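Local coordinates for cell division control protein 73 (PDB 3V46) that serves the PAF1 complex in transcription initiation and elongation, its C-terminal Ras-like domain promoting association of that complex with chromatin, at residues P15-P20 and I68-V73; K116-H121 and H158-E163. All coordinates share one frame; numbering follows the deposited sequence. Where two conformers were deposited one is given.

Interaction 1: residues P15-P20 and I68-V73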
ATOM      1  N   PRO A  15       5.245   1.851 -11.449  1.00 18.65           N
ATOM      2  CA  PRO A  15       5.393   2.209 -10.037  1.00 16.75           C
ATOM      3  C   PRO A  15       5.220   1.003  -9.109  1.00 16.14           C
ATOM      4  O   PRO A  15       4.580  -0.002  -9.449  1.00 16.46           O
ATOM      5  CB  PRO A  15       4.275   3.233  -9.819  1.00 18.67           C
ATOM      6  CG  PRO A  15       3.268   2.924 -10.867  1.00 19.90           C
ATOM      7  CD  PRO A  15       4.031   2.422 -12.048  1.00 21.43           C
ATOM      8  N   ILE A  16       5.776   1.134  -7.913  1.00 15.23           N
ATOM      9  CA  ILE A  16       5.821   0.047  -6.959  1.00 15.19           C
ATOM     10  C   ILE A  16       5.094   0.416  -5.673  1.00 13.90           C
ATOM     11  O   ILE A  16       5.222   1.537  -5.172  1.00 13.44           O
ATOM     12  CB  ILE A  16       7.279  -0.304  -6.625  1.00 15.40           C
ATOM     13  CG1 ILE A  16       8.021  -0.709  -7.908  1.00 17.82           C
ATOM     14  CG2 ILE A  16       7.343  -1.406  -5.595  1.00 17.48           C
ATOM     15  CD1 ILE A  16       9.531  -0.817  -7.763  1.00 21.09           C
ATOM     16  N   ILE A  17       4.325  -0.535  -5.150  1.00 12.61           N
ATOM     17  CA  ILE A  17       3.686  -0.415  -3.850  1.00 11.91           C
ATOM     18  C   ILE A  17       4.284  -1.478  -2.949  1.00 12.75           C
ATOM     19  O   ILE A  17       4.331  -2.652  -3.309  1.00 13.07           O
ATOM     20  CB  ILE A  17       2.162  -0.618  -3.940  1.00 14.52           C
ATOM     21  CG1 ILE A  17       1.525   0.448  -4.842  1.00 15.79           C
ATOM     22  CG2 ILE A  17       1.538  -0.541  -2.547  1.00 13.84           C
ATOM     23  CD1 ILE A  17       0.004   0.291  -5.082  1.00 16.01           C
ATOM     24  N   LEU A  18       4.767  -1.075  -1.782  1.00 11.99           N
ATOM     25  CA  LEU A  18       5.324  -2.033  -0.831  1.00 11.58           C
ATOM     26  C   LEU A  18       4.273  -2.396   0.200  1.00 13.04           C
ATOM     27  O   LEU A  18       3.715  -1.522   0.848  1.00 14.00           O
ATOM     28  CB  LEU A  18       6.525  -1.444  -0.109  1.00 13.02           C
ATOM     29  CG  LEU A  18       7.672  -0.951  -0.967  1.00 18.01           C
ATOM     30  CD1 LEU A  18       8.806  -0.460  -0.075  1.00 19.17           C
ATOM     31  CD2 LEU A  18       8.139  -2.064  -1.862  1.00 21.87           C
ATOM     32  N   ILE A  19       4.039  -3.693   0.361  1.00 12.29           N
ATOM     33  CA  ILE A  19       3.082  -4.198   1.333  0.55 12.79           C
ATOM     34  C   ILE A  19       3.669  -5.429   2.023  1.00 16.41           C
ATOM     35  O   ILE A  19       3.215  -6.558   1.814  1.00 18.69           O
ATOM     36  CB  ILE A  19       1.706  -4.484   0.683  0.55 15.68           C
ATOM     37  CG1 ILE A  19       0.667  -4.830   1.756  0.55 13.16           C
ATOM     38  CG2 ILE A  19       1.815  -5.580  -0.388  0.55 21.32           C
ATOM     39  CD1 ILE A  19      -0.754  -4.814   1.261  0.55 22.06           C
ATOM     40  N   PRO A  20       4.703  -5.219   2.833  1.00 15.37           N
ATOM     41  CA  PRO A  20       5.120  -6.349   3.665  1.00 17.59           C
ATOM     42  C   PRO A  20       4.039  -6.621   4.705  1.00 18.23           C
ATOM     43  O   PRO A  20       3.188  -5.762   4.945  1.00 21.66           O
ATOM     44  CB  PRO A  20       6.367  -5.828   4.350  1.00 19.16           C
ATOM     45  CG  PRO A  20       6.080  -4.373   4.531  1.00 18.19           C
ATOM     46  CD  PRO A  20       5.379  -3.976   3.226  1.00 16.10           C
ATOM     47  N   ILE A  68      -2.055   2.593 -15.681  1.00 21.73           N
ATOM     48  CA  ILE A  68      -0.867   2.444 -14.855  1.00 19.80           C
ATOM     49  C   ILE A  68      -0.834   1.017 -14.325  1.00 20.70           C
ATOM     50  O   ILE A  68      -1.845   0.504 -13.852  1.00 21.39           O
ATOM     51  CB  ILE A  68      -0.869   3.436 -13.670  1.00 22.10           C
ATOM     52  CG1 ILE A  68      -0.883   4.888 -14.164  1.00 23.01           C
ATOM     53  CG2 ILE A  68       0.336   3.193 -12.763  1.00 23.84           C
ATOM     54  CD1 ILE A  68       0.271   5.258 -15.079  1.00 27.78           C
ATOM     55  N   ARG A  69       0.319   0.370 -14.443  1.00 19.28           N
ATOM     56  CA  ARG A  69       0.500  -0.980 -13.949  1.00 20.75           C
ATOM     57  C   ARG A  69       1.378  -0.916 -12.723  1.00 18.73           C
ATOM     58  O   ARG A  69       2.515  -0.447 -12.783  1.00 21.03           O
ATOM     59  CB  ARG A  69       1.155  -1.869 -15.001  1.00 24.51           C
ATOM     60  CG  ARG A  69       0.311  -2.099 -16.250  1.00 28.65           C
ATOM     61  CD  ARG A  69       0.994  -3.067 -17.209  1.00 33.67           C
ATOM     62  NE  ARG A  69       0.214  -3.244 -18.428  1.00 37.38           N
ATOM     63  CZ  ARG A  69       0.631  -3.920 -19.494  1.00 37.87           C
ATOM     64  NH1 ARG A  69       1.830  -4.484 -19.496  1.00 42.23           N
ATOM     65  NH2 ARG A  69      -0.150  -4.027 -20.564  1.00 38.98           N
ATOM     66  N   PHE A  70       0.823  -1.355 -11.604  1.00 17.99           N
ATOM     67  CA  PHE A  70       1.545  -1.415 -10.344  1.00 15.69           C
ATOM     68  C   PHE A  70       2.182  -2.760 -10.095  1.00 16.47           C
ATOM     69  O   PHE A  70       1.590  -3.805 -10.351  1.00 19.44           O
ATOM     70  CB  PHE A  70       0.606  -1.106  -9.173  1.00 14.87           C
ATOM     71  CG  PHE A  70       0.038   0.273  -9.206  1.00 13.78           C
ATOM     72  CD1 PHE A  70       0.724   1.334  -8.632  1.00 15.20           C
ATOM     73  CD2 PHE A  70      -1.187   0.520  -9.812  1.00 17.60           C
ATOM     74  CE1 PHE A  70       0.203   2.618  -8.664  1.00 16.44           C
ATOM     75  CE2 PHE A  70      -1.709   1.796  -9.842  1.00 18.40           C
ATOM     76  CZ  PHE A  70      -1.014   2.845  -9.271  1.00 19.36           C
ATOM     77  N   ILE A  71       3.399  -2.712  -9.574  1.00 15.76           N
ATOM     78  CA  ILE A  71       4.058  -3.876  -9.020  1.00 17.06           C
ATOM     79  C   ILE A  71       3.883  -3.783  -7.513  1.00 16.14           C
ATOM     80  O   ILE A  71       4.305  -2.810  -6.900  1.00 17.80           O
ATOM     81  CB  ILE A  71       5.544  -3.858  -9.376  1.00 19.49           C
ATOM     82  CG1 ILE A  71       5.713  -3.907 -10.902  1.00 24.56           C
ATOM     83  CG2 ILE A  71       6.268  -5.016  -8.718  1.00 22.34           C
ATOM     84  CD1 ILE A  71       7.101  -3.564 -11.356  1.00 29.07           C
ATOM     85  N   ILE A  72       3.253  -4.786  -6.920  1.00 15.63           N
ATOM     86  CA  ILE A  72       2.928  -4.769  -5.493  1.00 15.51           C
ATOM     87  C   ILE A  72       3.666  -5.929  -4.850  1.00 15.63           C
ATOM     88  O   ILE A  72       3.447  -7.082  -5.196  1.00 16.12           O
ATOM     89  CB  ILE A  72       1.418  -4.903  -5.274  1.00 16.42           C
ATOM     90  CG1 ILE A  72       0.685  -3.818  -6.073  1.00 17.63           C
ATOM     91  CG2 ILE A  72       1.087  -4.825  -3.776  1.00 17.69           C
ATOM     92  CD1 ILE A  72      -0.819  -3.867  -5.979  1.00 18.84           C
ATOM     93  N   VAL A  73       4.587  -5.618  -3.951  1.00 14.50           N
ATOM     94  CA  VAL A  73       5.487  -6.630  -3.428  1.00 14.14           C
ATOM     95  C   VAL A  73       5.534  -6.609  -1.922  1.00 13.53           C
ATOM     96  O   VAL A  73       5.430  -5.547  -1.312  1.00 13.36           O
ATOM     97  CB  VAL A  73       6.917  -6.473  -3.982  1.00 18.05           C
ATOM     98  CG1 VAL A  73       6.971  -6.920  -5.418  1.00 24.14           C
ATOM     99  CG2 VAL A  73       7.423  -5.038  -3.844  1.00 17.10           C
TER
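I71 O takes two donors from the other strand. The amide of I17 binds it at 2.9 Å, tilted 16° out of the carbonyl plane, and I16 CA brings a CA-H...O contact at 3.2 Å. V73 O is held in the same way, by I19 N at 2.9 Å and more loosely by L18 CA. In the reverse direction I71 N bonds to P15 O and V73 N to I17 O. This is the ladder of a parallel pair, here strand 16-18 beside strand 68-73 in the sheet of the Ras-like domain.

The side chains divide over two faces. On one, the I17 end methyl CD1 reaches F70 CD1 at 3.8 Å, oblique to the ring. P15 CG touches both I68 CG2, at 3.5 Å, and F70 CD1. I68 CG2 also lies over a face of the F70 ring, offset toward its rim. Further along, I19 CG2 meets I72 CG2 at 3.5 Å. On this face L160 of helix 149-166 packs on I17 and F70. On the other face, V73 CG1 is anti to the carbonyl carbon (chi1 -74°). This puts CG2 between the backbone N and the carbonyl carbon, where it meets L18 CD2 at 3.6 Å.

Every hydrogen bond between the two segments is made by backbone atoms. The four bonds fix the register and satisfy the amides and carbonyls they join, so the apolar side chains serve the packing on both faces.

Interaction 2: residues K116-H121 and H158-E163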
ATOM      1  N   LYS A 116       4.351   8.059  -0.067  1.00 16.60           N
ATOM      2  CA  LYS A 116       3.057   8.037   0.592  1.00 15.90           C
ATOM      3  C   LYS A 116       2.891   6.779   1.430  1.00 15.68           C
ATOM      4  O   LYS A 116       3.055   5.669   0.937  1.00 20.07           O
ATOM      5  CB  LYS A 116       1.960   8.117  -0.465  1.00 19.06           C
ATOM      6  CG  LYS A 116       0.579   7.969   0.080  1.00 23.34           C
ATOM      7  CD  LYS A 116       0.071   9.272   0.584  1.00 28.60           C
ATOM      8  CE  LYS A 116      -1.363   9.154   1.053  1.00 31.03           C
ATOM      9  NZ  LYS A 116      -1.814  10.424   1.651  1.00 31.56           N
ATOM     10  N   GLY A 117       2.584   6.960   2.708  1.00 15.08           N
ATOM     11  CA  GLY A 117       2.345   5.852   3.609  1.00 14.77           C
ATOM     12  C   GLY A 117       0.881   5.695   3.997  1.00 13.07           C
ATOM     13  O   GLY A 117       0.136   6.677   4.097  1.00 15.41           O
ATOM     14  N   TYR A 118       0.490   4.444   4.221  1.00 13.11           N
ATOM     15  CA  TYR A 118      -0.851   4.083   4.669  1.00 13.72           C
ATOM     16  C   TYR A 118      -0.744   3.127   5.841  1.00 13.58           C
ATOM     17  O   TYR A 118       0.180   2.311   5.906  1.00 14.80           O
ATOM     18  CB  TYR A 118      -1.641   3.380   3.555  1.00 14.73           C
ATOM     19  CG  TYR A 118      -1.928   4.248   2.358  1.00 14.24           C
ATOM     20  CD1 TYR A 118      -1.044   4.303   1.291  1.00 15.43           C
ATOM     21  CD2 TYR A 118      -3.075   5.020   2.296  1.00 16.97           C
ATOM     22  CE1 TYR A 118      -1.292   5.080   0.204  1.00 16.28           C
ATOM     23  CE2 TYR A 118      -3.336   5.815   1.191  1.00 19.81           C
ATOM     24  CZ  TYR A 118      -2.436   5.832   0.150  1.00 17.44           C
ATOM     25  OH  TYR A 118      -2.668   6.619  -0.952  1.00 20.74           O
ATOM     26  N   TYR A 119      -1.690   3.240   6.767  1.00 14.44           N
ATOM     27  CA  TYR A 119      -1.829   2.299   7.860  1.00 14.81           C
ATOM     28  C   TYR A 119      -3.301   1.887   7.935  1.00 15.99           C
ATOM     29  O   TYR A 119      -4.155   2.679   8.311  1.00 17.15           O
ATOM     30  CB  TYR A 119      -1.382   2.909   9.195  1.00 15.48           C
ATOM     31  CG  TYR A 119      -1.551   1.963  10.359  1.00 15.92           C
ATOM     32  CD1 TYR A 119      -0.649   0.928  10.574  1.00 18.61           C
ATOM     33  CD2 TYR A 119      -2.608   2.103  11.247  1.00 18.26           C
ATOM     34  CE1 TYR A 119      -0.794   0.055  11.625  1.00 19.39           C
ATOM     35  CE2 TYR A 119      -2.758   1.239  12.313  1.00 20.32           C
ATOM     36  CZ  TYR A 119      -1.852   0.214  12.494  1.00 18.99           C
ATOM     37  OH  TYR A 119      -1.988  -0.644  13.555  1.00 24.98           O
ATOM     38  N   PHE A 120      -3.589   0.650   7.561  1.00 15.43           N
ATOM     39  CA  PHE A 120      -4.950   0.126   7.589  1.00 17.31           C
ATOM     40  C   PHE A 120      -5.177  -0.652   8.877  1.00 16.76           C
ATOM     41  O   PHE A 120      -4.307  -1.412   9.327  1.00 19.44           O
ATOM     42  CB  PHE A 120      -5.197  -0.810   6.393  1.00 17.37           C
ATOM     43  CG  PHE A 120      -5.446  -0.098   5.092  1.00 18.68           C
ATOM     44  CD1 PHE A 120      -4.391   0.391   4.336  1.00 22.11           C
ATOM     45  CD2 PHE A 120      -6.738   0.062   4.616  1.00 20.14           C
ATOM     46  CE1 PHE A 120      -4.627   1.029   3.132  1.00 25.84           C
ATOM     47  CE2 PHE A 120      -6.977   0.689   3.410  1.00 24.28           C
ATOM     48  CZ  PHE A 120      -5.923   1.183   2.674  1.00 25.50           C
ATOM     49  N   HIS A 121      -6.347  -0.462   9.473  1.00 20.20           N
ATOM     50  CA  HIS A 121      -6.697  -1.185  10.683  1.00 21.67           C
ATOM     51  C   HIS A 121      -8.210  -1.276  10.830  1.00 21.78           C
ATOM     52  O   HIS A 121      -8.959  -0.597  10.126  1.00 20.52           O
ATOM     53  CB  HIS A 121      -6.097  -0.496  11.907  1.00 25.71           C
ATOM     54  CG  HIS A 121      -6.675   0.855  12.171  1.00 25.42           C
ATOM     55  ND1 HIS A 121      -7.587   1.090  13.178  1.00 30.17           N
ATOM     56  CD2 HIS A 121      -6.481   2.043  11.553  1.00 26.76           C
ATOM     57  CE1 HIS A 121      -7.929   2.366  13.167  1.00 33.09           C
ATOM     58  NE2 HIS A 121      -7.274   2.966  12.190  1.00 32.05           N
ATOM     59  N   HIS A 158      -8.415   7.286  -5.236  1.00 21.13           N
ATOM     60  CA  HIS A 158      -8.364   8.738  -5.402  1.00 22.33           C
ATOM     61  C   HIS A 158      -7.128   9.309  -4.704  1.00 19.19           C
ATOM     62  O   HIS A 158      -6.435  10.161  -5.258  1.00 20.25           O
ATOM     63  CB  HIS A 158      -9.664   9.373  -4.869  1.00 25.05           C
ATOM     64  CG  HIS A 158      -9.606  10.860  -4.705  1.00 37.95           C
ATOM     65  ND1 HIS A 158      -9.962  11.735  -5.708  1.00 44.63           N
ATOM     66  CD2 HIS A 158      -9.258  11.627  -3.644  1.00 41.68           C
ATOM     67  CE1 HIS A 158      -9.827  12.977  -5.278  1.00 44.69           C
ATOM     68  NE2 HIS A 158      -9.403  12.940  -4.027  1.00 46.84           N
ATOM     69  N   SER A 159      -6.845   8.809  -3.499  1.00 20.15           N
ATOM     70  CA  SER A 159      -5.688   9.226  -2.712  1.00 22.29           C
ATOM     71  C   SER A 159      -4.407   8.908  -3.462  1.00 19.43           C
ATOM     72  O   SER A 159      -3.491   9.727  -3.545  1.00 19.57           O
ATOM     73  CB  SER A 159      -5.689   8.510  -1.354  1.00 26.22           C
ATOM     74  OG  SER A 159      -4.500   8.764  -0.629  1.00 30.25           O
ATOM     75  N   LEU A 160      -4.348   7.713  -4.036  1.00 19.68           N
ATOM     76  CA  LEU A 160      -3.157   7.299  -4.756  1.00 18.33           C
ATOM     77  C   LEU A 160      -3.020   8.059  -6.087  1.00 19.98           C
ATOM     78  O   LEU A 160      -1.923   8.429  -6.486  1.00 20.78           O
ATOM     79  CB  LEU A 160      -3.189   5.791  -4.981  1.00 18.33           C
ATOM     80  CG  LEU A 160      -1.927   5.196  -5.591  1.00 20.85           C
ATOM     81  CD1 LEU A 160      -0.691   5.542  -4.765  1.00 24.07           C
ATOM     82  CD2 LEU A 160      -2.080   3.693  -5.717  1.00 25.52           C
ATOM     83  N   GLU A 161      -4.139   8.317  -6.758  1.00 18.85           N
ATOM     84  CA  GLU A 161      -4.128   9.087  -7.998  1.00 20.64           C
ATOM     85  C   GLU A 161      -3.500  10.459  -7.770  1.00 20.82           C
ATOM     86  O   GLU A 161      -2.666  10.907  -8.551  1.00 21.54           O
ATOM     87  CB  GLU A 161      -5.557   9.245  -8.525  1.00 18.98           C
ATOM     88  CG  GLU A 161      -5.665   9.981  -9.830  1.00 21.65           C
ATOM     89  CD  GLU A 161      -7.101  10.127 -10.268  1.00 24.32           C
ATOM     90  OE1 GLU A 161      -7.940  10.542  -9.438  1.00 30.87           O
ATOM     91  OE2 GLU A 161      -7.395   9.810 -11.433  1.00 26.08           O
ATOM     92  N   LYS A 162      -3.906  11.112  -6.688  1.00 21.48           N
ATOM     93  CA  LYS A 162      -3.402  12.426  -6.318  1.00 25.05           C
ATOM     94  C   LYS A 162      -1.897  12.364  -6.086  1.00 25.84           C
ATOM     95  O   LYS A 162      -1.139  13.250  -6.512  1.00 26.52           O
ATOM     96  CB  LYS A 162      -4.117  12.877  -5.048  1.00 28.97           C
ATOM     97  CG  LYS A 162      -3.710  14.235  -4.506  1.00 35.61           C
ATOM     98  CD  LYS A 162      -4.541  14.591  -3.272  1.00 42.74           C
ATOM     99  CE  LYS A 162      -6.027  14.285  -3.488  1.00 49.75           C
ATOM    100  NZ  LYS A 162      -6.850  14.558  -2.274  1.00 54.17           N
ATOM    101  N   GLU A 163      -1.461  11.304  -5.418  1.00 23.39           N
ATOM    102  CA  GLU A 163      -0.052  11.146  -5.125  1.00 23.05           C
ATOM    103  C   GLU A 163       0.727  10.953  -6.425  1.00 21.26           C
ATOM    104  O   GLU A 163       1.773  11.565  -6.608  1.00 24.29           O
ATOM    105  CB  GLU A 163       0.173   9.984  -4.154  1.00 20.38           C
ATOM    106  CG  GLU A 163       1.631   9.705  -3.806  1.00 22.44           C
ATOM    107  CD  GLU A 163       2.298  10.831  -3.029  1.00 23.97           C
ATOM    108  OE1 GLU A 163       1.590  11.739  -2.542  1.00 29.12           O
ATOM    109  OE2 GLU A 163       3.545  10.808  -2.906  1.00 26.37           O
TER
HETATM  110  O   HOH W   1       4.648   8.482  -3.042  1.00 21.80           O
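K116 and S159 meet near the end of the lysine chain, while the base of K116 rests on E163. K116 CB lies 3.7 Å from E163 CG and about as far from E163 CD. CG stands anti to the backbone N (chi1 174°), and the chain then bends at chi2 (84°). Beyond the bend it runs past S159, with CE at 3.6 Å from S159 OG. NZ ends on E137 of the neighbouring strand in a salt bridge. E163 OE1 is of opposite charge but stays 5.6 Å from K116 NZ, so any pull between them is probably weak and long-range.

E163 also reaches the strand through water. Its chain is bent at chi2, and OE2 accepts from a water at 2.6 Å. The same water accepts from K116 N at 3.0 Å. With an alanine here, this water would probably lose its second hold and K116 CB its cover.

Helix 149-166 follows the last strand of the Ras-like domain and packs against the sheet. It runs nearly antiparallel to strand 116-122, at 164°, with the short axes 10.5 Å apart. This Ras-like fold does not bind GTP.

Y118 comes up from the strand with its hydroxyl foremost. Its OH and S159 OG are hydrogen-bonded at 2.8 Å, and either may be the donor. The serine oxygen approaches at the ring edge, near the ring plane. S159 OG also has a weak bond to E137, the carboxylate that takes K116 NZ. The tyrosine OH lies 4.1 Å from L160 CB, and the Y118 ring meets F156, one helical turn before L160.

Overall arrangement
From the N terminus, strand 16-18 comes first. Interaction 1 pairs it with strand 68-73 and so closes a loop that holds helix 32-38 and strand 54-59. The chain then adds strand 88-92, which lies between strands 16-18 and 116-122 in the sheet. Interaction 2 opens only after interaction 1 has closed, so the two neither nest nor cross. Its loop holds helix 129-133 and the edge strand 136-141, at one end of the sheet, and ends on helix 149-166. Interaction 1 joins strands within the sheet; interaction 2 lays a helix over it. The two contacts meet at L160.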